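Local coordinates for protein inactive glucansucrase (Lactobacillus reuteri, PDB 5JBD) that is named an inactive glucansucrase, a TIM-barrel protein of glycoside hydrolase family 70 that binds a calcium ion, at residues A[351-356]-A[539-544]; A[357-362]-A[443-448]; A[46-51]-A[868-873]; A[39-44]-A[873-878]; A[258-263]-A[301-306]. All blocks are in the same frame, centred on the assembly; numbering follows the deposited sequence.

Contact 1 (A[351-356]-A[539-544]); sequences NVLGRA and VLVGND. With ACT (acetate ion), chain E.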
# COMPACT_ATOMS: atom_id res chain seq x y z
N ASN A 351 3.51 5.34 -22.27
CA ASN A 351 3.63 6.55 -23.07
C ASN A 351 3.81 6.23 -24.56
O ASN A 351 3.39 7.02 -25.40
CB ASN A 351 4.79 7.47 -22.62
CG ASN A 351 4.64 8.02 -21.20
OD1 ASN A 351 5.61 8.52 -20.57
ND2 ASN A 351 3.46 7.95 -20.70
N VAL A 352 4.42 5.09 -24.89
CA VAL A 352 4.70 4.72 -26.30
C VAL A 352 3.55 3.94 -26.93
O VAL A 352 3.17 4.22 -28.07
CB VAL A 352 6.00 3.91 -26.43
CG1 VAL A 352 6.21 3.37 -27.84
CG2 VAL A 352 7.19 4.77 -26.03
N LEU A 353 3.02 2.97 -26.20
CA LEU A 353 2.03 2.03 -26.72
C LEU A 353 0.60 2.23 -26.19
O LEU A 353 -0.35 1.91 -26.89
CB LEU A 353 2.47 0.60 -26.41
CG LEU A 353 3.78 0.13 -27.05
CD1 LEU A 353 4.23 -1.21 -26.49
CD2 LEU A 353 3.66 0.07 -28.56
N GLY A 354 0.47 2.74 -24.97
CA GLY A 354 -0.81 2.74 -24.26
C GLY A 354 -1.74 3.94 -24.40
O GLY A 354 -2.94 3.82 -24.11
N ARG A 355 -1.22 5.09 -24.81
CA ARG A 355 -2.05 6.28 -24.98
C ARG A 355 -2.93 6.17 -26.23
O ARG A 355 -2.61 5.43 -27.18
CB ARG A 355 -1.19 7.53 -25.11
CG ARG A 355 -0.50 8.00 -23.86
CD ARG A 355 0.39 9.19 -24.19
NE ARG A 355 0.85 9.87 -22.99
CZ ARG A 355 2.06 10.41 -22.79
NH1 ARG A 355 3.01 10.38 -23.73
NH2 ARG A 355 2.32 10.97 -21.60
N ALA A 356 -4.03 6.93 -26.23
CA ALA A 356 -4.85 7.12 -27.44
C ALA A 356 -4.14 8.02 -28.46
O ALA A 356 -4.06 7.70 -29.64
CB ALA A 356 -6.20 7.71 -27.08
N VAL A 539 10.07 -10.23 -31.89
CA VAL A 539 8.87 -9.50 -31.55
C VAL A 539 8.82 -8.19 -32.37
O VAL A 539 9.73 -7.37 -32.28
CB VAL A 539 8.85 -9.18 -30.04
CG1 VAL A 539 7.69 -8.26 -29.67
CG2 VAL A 539 8.80 -10.48 -29.24
N LEU A 540 7.76 -8.02 -33.15
CA LEU A 540 7.56 -6.84 -34.00
C LEU A 540 6.44 -6.01 -33.41
O LEU A 540 5.32 -6.50 -33.29
CB LEU A 540 7.20 -7.26 -35.43
CG LEU A 540 8.36 -7.47 -36.40
CD1 LEU A 540 9.40 -8.42 -35.83
CD2 LEU A 540 7.85 -7.98 -37.74
N VAL A 541 6.74 -4.76 -33.07
CA VAL A 541 5.77 -3.87 -32.48
C VAL A 541 5.79 -2.50 -33.14
O VAL A 541 6.84 -1.87 -33.22
CB VAL A 541 6.04 -3.71 -30.97
CG1 VAL A 541 5.11 -2.67 -30.36
CG2 VAL A 541 5.89 -5.05 -30.28
N GLY A 542 4.61 -2.06 -33.61
CA GLY A 542 4.40 -0.70 -34.15
C GLY A 542 3.30 0.03 -33.42
O GLY A 542 2.38 -0.61 -32.90
N ASN A 543 3.40 1.35 -33.31
CA ASN A 543 2.42 2.16 -32.57
C ASN A 543 1.71 3.21 -33.45
O ASN A 543 1.16 4.18 -32.92
CB ASN A 543 3.06 2.82 -31.34
CG ASN A 543 4.00 3.97 -31.69
OD1 ASN A 543 4.40 4.14 -32.83
ND2 ASN A 543 4.33 4.78 -30.68
N ASP A 544 1.72 3.02 -34.76
CA ASP A 544 1.01 3.90 -35.71
C ASP A 544 -0.05 3.07 -36.42
O ASP A 544 0.26 2.24 -37.28
CB ASP A 544 1.99 4.55 -36.70
CG ASP A 544 1.29 5.34 -37.81
OD1 ASP A 544 0.09 5.66 -37.71
OD2 ASP A 544 1.97 5.66 -38.80
C ACT E . -1.21 11.18 -19.67
O ACT E . -0.33 12.02 -19.38
OXT ACT E . -0.92 10.09 -20.22
CH3 ACT E . -2.64 11.48 -19.35
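V352 and L353 pack on V541 and N543 in a buried contact between a helix and a strand end with the loop residue, N543, that follows it. It joins the last turn of helix 343-354, which follows strand 340-341 of the parallel TIM-barrel sheet, to the end of strand 537-542 in an antiparallel sheet. The polar half is one nearly straight hydrogen bond: N543 ND2 donates to V352 O at 2.9 Å with an N-H...O angle of 175°. The acceptor lies in the plane of the N543 amide, whereas the donor sits tilted out of the V352 carbonyl plane by 28°. With CG between its backbone N and carbonyl carbon (chi1 73°), N543 turns its amide toward V352 O. V352 adds CG1 at 3.7 Å from N543 ND2. The same ND2 makes a weak second bond to D360 O, which probably helps to limit rotation of the amide. The apolar half belongs to L353, whose side chain runs roughly perpendicular to that of V541. I452 of helix 446-455 and L613 of the neighbouring strand 612-618 also touch V541. One methyl of L353 serves both partners: CD2 lies 3.6 Å from V541 CG1 and 4.0 Å from N543 CB.

Contact 2 (A[357-362]-A[443-448]); sequences NNRDNI and QYNVPA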
# COMPACT_ATOMS: atom_id res chain seq x y z
N ASN A 357 -3.64 9.15 -27.96
CA ASN A 357 -2.99 10.21 -28.76
C ASN A 357 -1.66 10.61 -28.12
O ASN A 357 -1.40 10.25 -26.97
CB ASN A 357 -3.89 11.44 -28.77
CG ASN A 357 -5.22 11.19 -29.44
OD1 ASN A 357 -6.20 11.85 -29.10
ND2 ASN A 357 -5.28 10.22 -30.36
N ASN A 358 -0.85 11.37 -28.85
CA ASN A 358 0.42 11.90 -28.33
C ASN A 358 1.31 10.77 -27.80
O ASN A 358 1.87 10.87 -26.71
CB ASN A 358 0.18 12.94 -27.22
CG ASN A 358 -0.49 14.21 -27.75
OD1 ASN A 358 -0.00 14.86 -28.69
ND2 ASN A 358 -1.62 14.57 -27.15
N ARG A 359 1.41 9.69 -28.58
CA ARG A 359 2.31 8.57 -28.24
C ARG A 359 3.76 8.99 -28.44
O ARG A 359 4.08 9.61 -29.45
CB ARG A 359 2.03 7.35 -29.11
CG ARG A 359 0.70 6.70 -28.77
CD ARG A 359 0.38 5.55 -29.71
NE ARG A 359 -0.95 5.03 -29.39
CZ ARG A 359 -1.70 4.24 -30.16
NH1 ARG A 359 -1.26 3.78 -31.32
NH2 ARG A 359 -2.90 3.87 -29.72
N ASP A 360 4.61 8.66 -27.47
CA ASP A 360 6.05 8.84 -27.63
C ASP A 360 6.56 7.88 -28.70
O ASP A 360 5.89 6.91 -29.06
CB ASP A 360 6.79 8.59 -26.32
CG ASP A 360 6.49 9.64 -25.24
OD1 ASP A 360 5.73 10.61 -25.45
OD2 ASP A 360 7.07 9.49 -24.14
N ASN A 361 7.74 8.19 -29.25
CA ASN A 361 8.28 7.41 -30.35
C ASN A 361 8.60 5.97 -29.93
O ASN A 361 9.03 5.71 -28.81
CB ASN A 361 9.55 8.07 -30.90
CG ASN A 361 10.01 7.41 -32.18
OD1 ASN A 361 10.93 6.58 -32.17
ND2 ASN A 361 9.35 7.74 -33.29
N ILE A 362 8.37 5.04 -30.87
CA ILE A 362 8.66 3.62 -30.68
C ILE A 362 10.09 3.34 -30.14
O ILE A 362 10.31 2.41 -29.35
CB ILE A 362 8.40 2.84 -32.00
CG1 ILE A 362 8.09 1.35 -31.73
CG2 ILE A 362 9.56 2.99 -32.98
CD1 ILE A 362 6.73 1.10 -31.10
N GLN A 443 -5.91 1.07 -21.31
CA GLN A 443 -4.67 1.07 -22.09
C GLN A 443 -4.86 0.49 -23.47
O GLN A 443 -5.50 -0.53 -23.64
CB GLN A 443 -3.59 0.25 -21.35
CG GLN A 443 -3.02 0.98 -20.16
CD GLN A 443 -2.09 2.08 -20.59
OE1 GLN A 443 -2.38 3.26 -20.45
NE2 GLN A 443 -0.96 1.69 -21.12
N TYR A 444 -4.25 1.14 -24.46
CA TYR A 444 -4.10 0.57 -25.80
C TYR A 444 -2.94 -0.44 -25.82
O TYR A 444 -2.04 -0.38 -24.97
CB TYR A 444 -3.82 1.67 -26.82
CG TYR A 444 -5.02 2.55 -27.17
CD1 TYR A 444 -5.52 3.48 -26.26
CD2 TYR A 444 -5.63 2.43 -28.40
CE1 TYR A 444 -6.63 4.26 -26.58
CE2 TYR A 444 -6.73 3.22 -28.73
CZ TYR A 444 -7.23 4.13 -27.82
OH TYR A 444 -8.32 4.91 -28.15
N ASN A 445 -2.97 -1.35 -26.78
CA ASN A 445 -1.86 -2.26 -27.07
C ASN A 445 -1.38 -3.10 -25.90
O ASN A 445 -0.16 -3.28 -25.72
CB ASN A 445 -0.68 -1.45 -27.66
CG ASN A 445 -0.89 -1.05 -29.11
OD1 ASN A 445 -1.12 -1.88 -30.01
ND2 ASN A 445 -0.76 0.24 -29.37
N VAL A 446 -2.30 -3.65 -25.10
CA VAL A 446 -1.90 -4.46 -23.95
C VAL A 446 -1.08 -5.70 -24.37
O VAL A 446 -0.02 -5.97 -23.77
CB VAL A 446 -3.10 -4.80 -23.03
CG1 VAL A 446 -2.68 -5.77 -21.92
CG2 VAL A 446 -3.64 -3.52 -22.40
N PRO A 447 -1.53 -6.42 -25.41
CA PRO A 447 -0.73 -7.56 -25.88
C PRO A 447 0.70 -7.21 -26.28
O PRO A 447 1.64 -7.91 -25.89
CB PRO A 447 -1.53 -8.09 -27.07
CG PRO A 447 -2.94 -7.74 -26.74
CD PRO A 447 -2.84 -6.38 -26.09
N ALA A 448 0.88 -6.11 -27.00
CA ALA A 448 2.23 -5.67 -27.39
C ALA A 448 3.07 -5.22 -26.18
O ALA A 448 4.29 -5.47 -26.15
CB ALA A 448 2.16 -4.56 -28.45
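The guanidinium of R359 packs against Y444 and N445 where helix 446-455 of the TIM-barrel region begins, N445 standing at its N-cap position. No hydrogen bond crosses between the segments; the groups meet by packing. NH2 of R359 approaches the CG-CD2 part of the Y444 ring obliquely, 3.4 Å from CD2 and 3.6 Å from CG. Y444 CD2 lies at the guanidinium edge, near its plane, while the two planes are 61° apart, which excludes a parallel cation-pi stack. The N445 amide takes a different position, with ND2 above one guanidinium face and offset toward the rim; its plane is turned 66° from that of the guanidinium. R359 can bridge the gap because its chain is extended from CG to NE.

The polar ends are satisfied one shell farther out. R359 NE, NH1 and NH2 bond to R355 O, N543 O and S610 OG respectively, three separate grips that fix the rotation of the group and probably help to settle its charge in this partly buried place. N445 OD1 takes the backbone N of S610, and the hydroxyl of Y444 bonds to K439 O. Although N445 occupies the N-cap position, its side chain makes no capping bond: ND2 bonds to L353 O, and that same nitrogen stands 4.1 Å from R359 NH1.

Contact 3 (A[46-51]-A[868-873]); sequences INNIDG and GDNKAF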
# COMPACT_ATOMS: atom_id res chain seq x y z
N ILE A 46 -14.25 9.44 35.52
CA ILE A 46 -13.89 10.43 34.50
C ILE A 46 -13.09 9.76 33.37
O ILE A 46 -11.97 9.32 33.59
CB ILE A 46 -13.06 11.60 35.09
CG1 ILE A 46 -13.78 12.28 36.29
CG2 ILE A 46 -12.76 12.64 34.01
CD1 ILE A 46 -12.91 13.29 37.01
N ASN A 47 -13.66 9.68 32.17
CA ASN A 47 -12.89 9.22 30.99
C ASN A 47 -11.69 10.16 30.81
O ASN A 47 -11.81 11.38 30.95
CB ASN A 47 -13.73 9.24 29.69
CG ASN A 47 -14.77 8.10 29.56
OD1 ASN A 47 -15.69 8.19 28.72
ND2 ASN A 47 -14.65 7.04 30.37
N ASN A 48 -10.53 9.57 30.53
CA ASN A 48 -9.35 10.35 30.22
C ASN A 48 -8.40 9.55 29.33
O ASN A 48 -8.51 8.33 29.21
CB ASN A 48 -8.65 10.77 31.51
CG ASN A 48 -8.02 9.60 32.22
OD1 ASN A 48 -6.82 9.37 32.11
ND2 ASN A 48 -8.84 8.81 32.89
N ILE A 49 -7.48 10.27 28.70
CA ILE A 49 -6.53 9.71 27.74
C ILE A 49 -5.15 10.14 28.21
O ILE A 49 -4.80 11.30 28.10
CB ILE A 49 -6.81 10.19 26.30
CG1 ILE A 49 -8.27 9.87 25.91
CG2 ILE A 49 -5.84 9.53 25.32
CD1 ILE A 49 -8.71 10.43 24.58
N ASP A 50 -4.42 9.21 28.82
CA ASP A 50 -3.16 9.51 29.51
C ASP A 50 -3.22 10.74 30.44
O ASP A 50 -2.30 11.56 30.48
CB ASP A 50 -2.04 9.68 28.47
CG ASP A 50 -1.89 8.48 27.56
OD1 ASP A 50 -1.55 7.39 28.08
OD2 ASP A 50 -2.13 8.59 26.34
N GLY A 51 -4.32 10.87 31.19
CA GLY A 51 -4.54 12.00 32.13
C GLY A 51 -5.32 13.18 31.56
O GLY A 51 -5.92 13.95 32.32
N GLY A 868 -3.69 6.80 39.06
CA GLY A 868 -2.95 5.66 38.52
C GLY A 868 -1.54 6.04 38.09
O GLY A 868 -0.83 6.71 38.84
N ASP A 869 -1.17 5.66 36.87
CA ASP A 869 0.15 5.95 36.29
C ASP A 869 0.33 7.36 35.70
O ASP A 869 1.40 7.68 35.20
CB ASP A 869 0.46 4.95 35.16
CG ASP A 869 0.45 3.50 35.63
OD1 ASP A 869 0.73 3.24 36.82
OD2 ASP A 869 0.18 2.63 34.78
N ASN A 870 -0.71 8.19 35.75
CA ASN A 870 -0.66 9.52 35.15
C ASN A 870 -0.30 10.54 36.24
O ASN A 870 -1.15 10.93 37.04
CB ASN A 870 -2.00 9.84 34.47
CG ASN A 870 -2.39 8.80 33.42
OD1 ASN A 870 -3.55 8.50 33.27
ND2 ASN A 870 -1.41 8.25 32.71
N LYS A 871 0.96 10.97 36.24
CA LYS A 871 1.51 11.80 37.31
C LYS A 871 2.24 13.06 36.82
O LYS A 871 3.01 13.66 37.56
CB LYS A 871 2.47 10.95 38.16
CG LYS A 871 1.86 9.70 38.78
CD LYS A 871 2.85 9.01 39.72
CE LYS A 871 2.31 7.71 40.30
NZ LYS A 871 1.32 7.93 41.40
N ALA A 872 1.99 13.47 35.58
CA ALA A 872 2.71 14.60 34.99
C ALA A 872 2.41 15.94 35.66
O ALA A 872 3.27 16.81 35.71
CB ALA A 872 2.44 14.68 33.49
N PHE A 873 1.18 16.10 36.14
CA PHE A 873 0.72 17.32 36.82
C PHE A 873 -0.19 16.94 37.97
O PHE A 873 -0.71 15.83 38.01
CB PHE A 873 -0.08 18.21 35.85
CG PHE A 873 0.69 18.62 34.63
CD1 PHE A 873 1.53 19.74 34.66
CD2 PHE A 873 0.61 17.88 33.45
CE1 PHE A 873 2.26 20.11 33.54
CE2 PHE A 873 1.33 18.25 32.32
CZ PHE A 873 2.16 19.37 32.37
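An Asx motif at N48 shapes the loop that receives N870, bringing an early loop of the chain, before strand 58-59, against a late one after strand 841-845. The side-chain oxygen N48 OD1 accepts from G51 N, three residues on, at 3.1 Å; the donor lies in the carbonyl plane, on a lone pair, although the N-H...O angle is a modest 143°. The other end of the same amide is held too, N48 ND2 donating to I46 O at 3.2 Å and also bonding to S43 OG, so the amide is fixed at both its ends.

The N870 side chain comes from the direction opposite to that of N48. Its amide lies over the face of the D50-G51 peptide, the planes about 23° apart, with N870 ND2 above D50 C at 3.8 Å. N870 OD1 stands above G51 N at 3.2 Å, off the N-H direction, and makes no hydrogen bond there, that N-H being directed to N48. The two amide oxygens, N48 OD1 and N870 OD1, are 3.6 Å apart, with their amide planes 80° from each other. With no side chain on G51, N870 CB comes within 4.1 Å of its CA. Outside the pair, D50 OD2 bonds to A761 N and G51 shares a backbone bond with L865. Such joining of distant chain portions is consistent with the U-shaped chain course of family 70 glucansucrases, here at a loop shaped by an Asx motif.

Contact 4 (A[39-44]-A[873-878]); sequences FAQDSS and FNTLLP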
# COMPACT_ATOMS: atom_id res chain seq x y z
N PHE A 39 -18.12 12.39 40.33
CA PHE A 39 -18.40 11.50 41.47
C PHE A 39 -17.10 11.21 42.23
O PHE A 39 -17.10 11.16 43.45
CB PHE A 39 -19.07 10.20 41.00
CG PHE A 39 -19.23 9.17 42.08
CD1 PHE A 39 -20.25 9.28 43.01
CD2 PHE A 39 -18.35 8.09 42.18
CE1 PHE A 39 -20.41 8.33 44.01
CE2 PHE A 39 -18.49 7.15 43.18
CZ PHE A 39 -19.52 7.27 44.09
N ALA A 40 -16.02 11.01 41.48
CA ALA A 40 -14.69 10.75 42.03
C ALA A 40 -13.63 11.29 41.06
O ALA A 40 -13.88 11.37 39.85
CB ALA A 40 -14.48 9.26 42.26
N GLN A 41 -12.46 11.65 41.58
CA GLN A 41 -11.38 12.16 40.75
C GLN A 41 -10.42 11.05 40.33
O GLN A 41 -9.23 11.05 40.67
CB GLN A 41 -10.65 13.29 41.47
CG GLN A 41 -11.54 14.48 41.80
CD GLN A 41 -10.75 15.76 42.03
OE1 GLN A 41 -9.56 15.72 42.36
NE2 GLN A 41 -11.41 16.90 41.82
N ASP A 42 -10.93 10.12 39.53
CA ASP A 42 -10.12 9.05 38.95
C ASP A 42 -10.85 8.44 37.74
O ASP A 42 -11.96 8.85 37.41
CB ASP A 42 -9.77 7.98 40.01
CG ASP A 42 -11.01 7.35 40.64
OD1 ASP A 42 -11.93 6.93 39.91
OD2 ASP A 42 -11.06 7.24 41.89
N SER A 43 -10.22 7.46 37.11
CA SER A 43 -10.77 6.84 35.90
C SER A 43 -12.09 6.09 36.09
O SER A 43 -12.80 5.84 35.11
CB SER A 43 -9.72 5.92 35.27
OG SER A 43 -8.58 6.69 34.90
N SER A 44 -12.43 5.74 37.34
CA SER A 44 -13.72 5.12 37.62
C SER A 44 -14.91 6.06 37.40
O SER A 44 -16.04 5.59 37.28
CB SER A 44 -13.77 4.55 39.06
OG SER A 44 -13.96 5.58 40.02
N PHE A 873 1.18 16.10 36.14
CA PHE A 873 0.72 17.32 36.82
C PHE A 873 -0.19 16.94 37.97
O PHE A 873 -0.71 15.83 38.01
CB PHE A 873 -0.08 18.21 35.85
CG PHE A 873 0.69 18.62 34.63
CD1 PHE A 873 1.53 19.74 34.66
CD2 PHE A 873 0.61 17.88 33.45
CE1 PHE A 873 2.26 20.11 33.54
CE2 PHE A 873 1.33 18.25 32.32
CZ PHE A 873 2.16 19.37 32.37
N ASN A 874 -0.40 17.88 38.89
CA ASN A 874 -1.47 17.74 39.88
C ASN A 874 -2.81 17.77 39.14
O ASN A 874 -2.91 18.35 38.06
CB ASN A 874 -1.46 18.87 40.92
CG ASN A 874 -0.16 18.94 41.71
OD1 ASN A 874 0.37 20.03 41.92
ND2 ASN A 874 0.35 17.80 42.15
N THR A 875 -3.82 17.14 39.73
CA THR A 875 -5.17 17.17 39.18
C THR A 875 -5.66 18.61 39.00
O THR A 875 -5.50 19.44 39.89
CB THR A 875 -6.12 16.34 40.05
OG1 THR A 875 -5.75 14.96 39.94
CG2 THR A 875 -7.60 16.53 39.63
N LEU A 876 -6.20 18.90 37.82
CA LEU A 876 -6.71 20.23 37.49
C LEU A 876 -7.90 20.06 36.55
O LEU A 876 -7.72 19.66 35.40
CB LEU A 876 -5.61 21.07 36.82
CG LEU A 876 -5.97 22.50 36.38
CD1 LEU A 876 -6.30 23.37 37.58
CD2 LEU A 876 -4.85 23.12 35.54
N LEU A 877 -9.11 20.34 37.05
CA LEU A 877 -10.35 20.11 36.28
C LEU A 877 -11.17 21.39 36.10
O LEU A 877 -11.08 22.31 36.91
CB LEU A 877 -11.21 19.05 36.96
CG LEU A 877 -10.57 17.67 37.14
CD1 LEU A 877 -11.50 16.77 37.93
CD2 LEU A 877 -10.20 17.02 35.81
N PRO A 878 -11.99 21.45 35.03
CA PRO A 878 -12.88 22.60 34.86
C PRO A 878 -13.78 22.83 36.07
O PRO A 878 -14.23 21.87 36.71
CB PRO A 878 -13.72 22.23 33.63
CG PRO A 878 -12.86 21.28 32.87
CD PRO A 878 -12.12 20.49 33.92
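Q41 lays its amide across T875 and L877 in a loop-to-loop contact of the family 70 fold, bringing residues near the start of the modelled chain against others near its end. The two partners are met at different angles. Toward T875 the glutamine side chain comes at a slant, and OE1 rests 3.5 Å from CG2, with Q41 CD 4.0 Å from the same methyl. Past L877 it slides in the opposite sense, bringing its nitrogen alongside the leucine. Extended beyond CG (chi2 -158°), the chain of Q41 spans the gap between backbones whose closest CA atoms, those of Q41 and T875, are 8.1 Å apart.

T875 presents its methyl because CG2 is anti to the backbone N, while OG1, on another branch, bonds to the backbone N of N866. No hydrogen bond crosses between the segments; the contact is packing at the margin of the protein, with Q41 exposed and only L877 buried. Just beyond Q41 lies an Asx turn, D42 OD1 accepting from S44 N at 2.9 Å; the CB of D42 points away from the late segment. On the L877 side the glutamine ends with NE2 at 3.9 Å from L877 CD1.

Contact 5 (A[258-263]-A[301-306]); sequences WEYFLL and NDMYHT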
# COMPACT_ATOMS: atom_id res chain seq x y z
N TRP A 258 9.75 -10.50 12.50
CA TRP A 258 8.62 -10.62 11.57
C TRP A 258 9.02 -11.36 10.29
O TRP A 258 8.29 -12.23 9.80
CB TRP A 258 8.10 -9.23 11.22
CG TRP A 258 6.74 -9.17 10.56
CD1 TRP A 258 5.75 -10.09 10.62
CD2 TRP A 258 6.22 -8.07 9.80
NE1 TRP A 258 4.65 -9.65 9.93
CE2 TRP A 258 4.91 -8.41 9.42
CE3 TRP A 258 6.74 -6.84 9.40
CZ2 TRP A 258 4.11 -7.57 8.64
CZ3 TRP A 258 5.94 -6.00 8.65
CH2 TRP A 258 4.64 -6.36 8.28
N GLU A 259 10.18 -11.00 9.75
CA GLU A 259 10.72 -11.67 8.56
C GLU A 259 10.98 -13.15 8.83
O GLU A 259 10.59 -14.00 8.02
CB GLU A 259 11.99 -10.96 8.10
CG GLU A 259 11.72 -9.56 7.53
CD GLU A 259 12.90 -8.61 7.64
OE1 GLU A 259 14.04 -9.08 7.80
OE2 GLU A 259 12.67 -7.38 7.60
N TYR A 260 11.57 -13.45 9.99
CA TYR A 260 11.84 -14.83 10.38
C TYR A 260 10.52 -15.63 10.47
O TYR A 260 10.45 -16.78 10.02
CB TYR A 260 12.63 -14.90 11.70
CG TYR A 260 12.91 -16.31 12.15
CD1 TYR A 260 13.94 -17.07 11.59
CD2 TYR A 260 12.10 -16.92 13.11
CE1 TYR A 260 14.17 -18.38 11.99
CE2 TYR A 260 12.32 -18.22 13.52
CZ TYR A 260 13.35 -18.94 12.97
OH TYR A 260 13.55 -20.24 13.39
N PHE A 261 9.49 -15.01 11.02
CA PHE A 261 8.16 -15.62 11.14
C PHE A 261 7.57 -15.98 9.78
O PHE A 261 7.15 -17.12 9.54
CB PHE A 261 7.23 -14.65 11.89
CG PHE A 261 5.79 -15.09 11.98
CD1 PHE A 261 5.39 -16.02 12.93
CD2 PHE A 261 4.82 -14.51 11.16
CE1 PHE A 261 4.05 -16.40 13.04
CE2 PHE A 261 3.48 -14.88 11.27
CZ PHE A 261 3.10 -15.83 12.20
N LEU A 262 7.58 -15.01 8.88
CA LEU A 262 7.02 -15.22 7.54
C LEU A 262 7.81 -16.27 6.74
O LEU A 262 7.21 -17.09 6.04
CB LEU A 262 6.92 -13.90 6.78
CG LEU A 262 5.91 -12.91 7.38
CD1 LEU A 262 6.11 -11.55 6.75
CD2 LEU A 262 4.47 -13.38 7.22
N LEU A 263 9.13 -16.29 6.91
CA LEU A 263 9.99 -17.26 6.22
C LEU A 263 9.88 -18.68 6.77
O LEU A 263 10.41 -19.61 6.15
CB LEU A 263 11.46 -16.80 6.26
CG LEU A 263 11.85 -15.54 5.47
CD1 LEU A 263 13.20 -14.99 5.94
CD2 LEU A 263 11.89 -15.77 3.96
N ASN A 301 20.81 -13.73 4.11
CA ASN A 301 22.16 -14.28 3.89
C ASN A 301 22.64 -15.16 5.05
O ASN A 301 23.26 -16.21 4.83
CB ASN A 301 23.19 -13.17 3.60
CG ASN A 301 24.55 -13.73 3.17
OD1 ASN A 301 24.62 -14.66 2.36
ND2 ASN A 301 25.62 -13.18 3.72
N ASP A 302 22.38 -14.75 6.28
CA ASP A 302 22.68 -15.59 7.45
C ASP A 302 21.96 -16.93 7.41
O ASP A 302 22.56 -17.98 7.68
CB ASP A 302 22.31 -14.85 8.74
CG ASP A 302 23.30 -13.77 9.11
OD1 ASP A 302 24.34 -13.64 8.42
OD2 ASP A 302 23.01 -13.04 10.08
N MET A 303 20.68 -16.89 7.07
CA MET A 303 19.83 -18.08 7.08
C MET A 303 20.11 -19.00 5.90
O MET A 303 20.13 -20.23 6.06
CB MET A 303 18.34 -17.67 7.07
CG MET A 303 17.82 -17.04 8.37
SD MET A 303 16.14 -16.37 8.18
CE MET A 303 15.23 -17.92 8.08
N TYR A 304 20.31 -18.43 4.71
CA TYR A 304 20.35 -19.19 3.47
C TYR A 304 21.62 -19.06 2.60
O TYR A 304 21.70 -19.71 1.56
CB TYR A 304 19.13 -18.79 2.62
CG TYR A 304 17.78 -18.88 3.33
CD1 TYR A 304 17.31 -20.10 3.84
CD2 TYR A 304 16.94 -17.75 3.46
CE1 TYR A 304 16.07 -20.18 4.47
CE2 TYR A 304 15.70 -17.83 4.09
CZ TYR A 304 15.27 -19.04 4.59
OH TYR A 304 14.02 -19.12 5.21
N HIS A 305 22.57 -18.21 2.98
CA HIS A 305 23.85 -18.08 2.27
C HIS A 305 23.65 -17.69 0.79
O HIS A 305 24.01 -18.42 -0.15
CB HIS A 305 24.67 -19.34 2.44
CG HIS A 305 24.75 -19.80 3.85
ND1 HIS A 305 25.47 -19.12 4.80
CD2 HIS A 305 24.17 -20.84 4.48
CE1 HIS A 305 25.36 -19.75 5.96
NE2 HIS A 305 24.57 -20.79 5.79
N THR A 306 23.08 -16.51 0.64
CA THR A 306 22.65 -15.98 -0.65
C THR A 306 23.76 -15.21 -1.36
O THR A 306 23.90 -15.32 -2.57
CB THR A 306 21.45 -15.04 -0.46
OG1 THR A 306 21.77 -14.09 0.56
CG2 THR A 306 20.22 -15.81 -0.04
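A Met-aromatic contact between M303 and Y260 joins two helices of the TIM-barrel region, 249-263 and 291-304, which come before and after the parallel strand 279-282. The sulfur SD of M303 lies 5.5 Å from the centroid of the Y260 ring and 81° off its normal, which puts the sulfur at the ring edge. M303 is bent at its last torsion (chi3 71°), and its CE comes in obliquely to 3.8 Å from Y260 CD1. The two side chains run about at right angles.

L263 also meets the sulfur, its CD1 standing 3.9 Å from M303 SD, roughly at right angles to the direction of Y260. That same methyl meets the rim of the Y304 ring, near its plane, at 4.2 Å from CE2. M303 and Y304 are adjacent in sequence and pack together, with CB of M303 over the centre of the tyrosine ring. Nearest CA atoms, those of Y260 and M303, are 9.2 Å apart, so long side chains do the joining and no hydrogen bond crosses. Farther out, Y304 stacks with H316, Y260 meets the ring of Y804, and L263 also touches F280 of the barrel strand. The hydroxyl oxygen OH of Y304 rests 3.6 Å from L263 CB.

Contacts 1 and 2 form one buried cluster, their centres 3 Å apart, with N351 O bonded to D360 N; both lie where helix 343-354, helix 446-455 and strand 537-542 converge. Contacts 3 and 4 form a second cluster on the opposite side of the chain's centre, sharing F873. Both are partly buried loop pairs between early and late chain, without hydrogen bonds across the segments. Contact 5, also partly buried, stands apart, about 24 Å from contact 3 and about 31 Å from contact 1 between nearest atoms, and is helix packing by sulfur, aromatic and aliphatic groups. Of the five, contact 1 alone has a hydrogen bond across its segments.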